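Local coordinates for protein cytochrome CH (Methylobacterium extorquens, PDB 1QN2) that probably carries electrons through its covalently attached heme c, as an unusual cytochrome c2, at residues G26-G31 with E39-Y44. Sequence-based numbering, arbitrary orientation.
Sequences GPTLKG and EGADGY. With HEC (heme c), chain D.
Pro27 lies over one face of the Tyr44 ring, its CB 3.9 Å from the ring centroid and 23° off the normal, a CH-pi contact. Pro27 CB also meets Ala41 CB at 3.4 Å, tighter than usual for two carbons, so the small methyl of alanine suits the place. Proline suits its own because its short rigid ring has two sides to offer: CB to segment 39-44, and CD to the heme, with Pro27 CD 3.6 Å from HEC C3D. With CG anti to the backbone N (chi1 174°), the Tyr44 ring runs back along Gly26 and Pro27 toward the porphyrin, where Tyr44 OH comes within 3.3 Å of the methyl carbon HEC CMD and hydrogen-bonds to the carbonyl O of Val25. The arrangement belongs to the class I cytochrome c fold, in which loops following the CXXCH heme-binding motif wall in the heme; here Pro27 O also accepts a hydrogen bond from ND1 of His18, the motif histidine, and so probably fixes the rotation of its imidazole. A leucine in place of Tyr44 would probably leave Val25 O without its hydroxyl partner and Pro27 without the flat face that covers it. Farther from the heme, Thr28 CG2 packs ordinarily on Ala41 CA at 3.8 Å, while Thr28 OG1 accepts from Lys30 N (3.2 Å, 166°) in an ST turn, so threonine serves through both branches. No direct hydrogen bond joins the segments, but the Asn23 amide bridges Thr28 N and Ala41 O. The fit slackens at exposed, poorly ordered Asp42, whose OD2 stays 4.2 Å from Thr28 CG2.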
# COMPACT_ATOMS: atom_id res chain seq x y z
N GLY A 26 -5.62 4.18 -8.50
CA GLY A 26 -4.58 4.27 -7.50
C GLY A 26 -3.21 4.36 -8.14
O GLY A 26 -3.05 4.11 -9.34
N PRO A 27 -2.19 4.74 -7.37
CA PRO A 27 -0.87 4.89 -8.00
C PRO A 27 -0.20 3.54 -8.24
O PRO A 27 -0.62 2.53 -7.68
CB PRO A 27 -0.08 5.64 -6.90
CG PRO A 27 -0.66 5.04 -5.64
CD PRO A 27 -2.15 5.03 -5.93
N THR A 28 0.85 3.56 -9.06
CA THR A 28 1.57 2.28 -9.30
C THR A 28 2.32 1.98 -7.98
O THR A 28 2.75 2.94 -7.33
CB THR A 28 2.64 2.48 -10.40
OG1 THR A 28 3.52 1.35 -10.41
CG2 THR A 28 3.45 3.74 -10.13
N LEU A 29 2.43 0.71 -7.62
CA LEU A 29 3.11 0.32 -6.38
C LEU A 29 4.54 -0.11 -6.63
O LEU A 29 5.20 -0.69 -5.76
CB LEU A 29 2.33 -0.81 -5.70
CG LEU A 29 0.93 -0.34 -5.25
CD1 LEU A 29 0.20 -1.38 -4.44
CD2 LEU A 29 1.05 0.99 -4.51
N LYS A 30 5.05 0.17 -7.83
CA LYS A 30 6.44 -0.24 -8.09
C LYS A 30 7.39 0.46 -7.14
O LYS A 30 7.38 1.69 -7.02
CB LYS A 30 6.81 0.05 -9.54
CG LYS A 30 8.24 -0.32 -9.93
CD LYS A 30 8.48 0.04 -11.39
CE LYS A 30 9.95 -0.07 -11.78
NZ LYS A 30 10.27 0.76 -12.98
N GLY A 31 8.21 -0.33 -6.45
CA GLY A 31 9.18 0.20 -5.52
C GLY A 31 8.60 0.98 -4.36
O GLY A 31 9.23 1.90 -3.82
N GLU A 39 4.72 10.71 -2.43
CA GLU A 39 5.70 11.53 -3.11
C GLU A 39 6.06 11.02 -4.49
O GLU A 39 6.47 11.81 -5.35
CB GLU A 39 6.96 11.64 -2.25
N GLY A 40 5.93 9.72 -4.76
CA GLY A 40 6.30 9.25 -6.09
C GLY A 40 5.20 8.81 -7.03
O GLY A 40 4.28 9.55 -7.36
N ALA A 41 5.28 7.56 -7.50
CA ALA A 41 4.26 7.05 -8.41
C ALA A 41 4.15 7.90 -9.67
O ALA A 41 3.05 8.26 -10.10
CB ALA A 41 2.92 6.93 -7.71
N ASP A 42 5.29 8.22 -10.27
CA ASP A 42 5.30 9.02 -11.49
C ASP A 42 4.27 10.13 -11.45
O ASP A 42 3.37 10.18 -12.30
CB ASP A 42 5.03 8.11 -12.71
CG ASP A 42 6.01 6.95 -12.78
OD1 ASP A 42 7.22 7.18 -12.58
OD2 ASP A 42 5.57 5.81 -13.05
N GLY A 43 4.38 11.05 -10.49
CA GLY A 43 3.44 12.14 -10.45
C GLY A 43 1.99 11.81 -10.20
O GLY A 43 1.10 12.47 -10.73
N TYR A 44 1.70 10.78 -9.39
CA TYR A 44 0.26 10.49 -9.15
C TYR A 44 -0.28 11.63 -8.26
O TYR A 44 0.51 12.17 -7.49
CB TYR A 44 0.15 9.16 -8.41
CG TYR A 44 -1.25 8.81 -7.97
CD1 TYR A 44 -2.15 8.19 -8.84
CD2 TYR A 44 -1.70 9.15 -6.70
CE1 TYR A 44 -3.43 7.89 -8.44
CE2 TYR A 44 -2.97 8.86 -6.30
CZ TYR A 44 -3.84 8.24 -7.17
OH TYR A 44 -5.12 7.95 -6.78
FE HEC D . -4.21 1.46 -2.32
CHA HEC D . -2.44 4.38 -1.99
CHB HEC D . -1.49 -0.31 -1.16
CHC HEC D . -6.18 -1.35 -2.00
CHD HEC D . -6.67 3.06 -3.97
NA HEC D . -2.28 1.95 -1.71
C1A HEC D . -1.77 3.22 -1.62
C2A HEC D . -0.51 3.10 -1.10
C3A HEC D . -0.24 1.79 -0.87
C4A HEC D . -1.34 1.06 -1.25
CMA HEC D . 1.11 1.37 -0.28
CAA HEC D . 0.46 4.23 -0.82
CBA HEC D . 1.35 4.43 -2.05
CGA HEC D . 2.23 5.67 -2.00
O1A HEC D . 2.49 6.27 -0.93
O2A HEC D . 3.03 5.84 -2.97
NB HEC D . -3.89 -0.51 -1.74
C1B HEC D . -2.68 -1.00 -1.34
C2B HEC D . -2.81 -2.37 -1.27
C3B HEC D . -4.15 -2.68 -1.40
C4B HEC D . -4.81 -1.51 -1.77
CMB HEC D . -1.80 -3.44 -0.89
CAB HEC D . -4.69 -3.95 -1.18
CBB HEC D . -4.74 -4.50 0.10
NC HEC D . -6.13 0.95 -2.86
C1C HEC D . -6.72 -0.28 -2.70
C2C HEC D . -7.92 -0.22 -3.37
C3C HEC D . -8.06 1.02 -3.95
C4C HEC D . -6.94 1.75 -3.61
CMC HEC D . -9.03 -1.22 -3.61
CAC HEC D . -9.14 1.44 -4.73
CBC HEC D . -10.47 1.34 -4.32
ND HEC D . -4.49 3.42 -2.90
C1D HEC D . -5.62 3.84 -3.53
C2D HEC D . -5.52 5.21 -3.64
C3D HEC D . -4.33 5.58 -3.10
C4D HEC D . -3.67 4.47 -2.61
CMD HEC D . -6.45 6.25 -4.23
CAD HEC D . -3.81 7.00 -2.96
CBD HEC D . -4.23 7.34 -1.52
CGD HEC D . -4.13 8.83 -1.20
O1D HEC D . -4.58 9.20 -0.09
O2D HEC D . -3.54 9.63 -1.96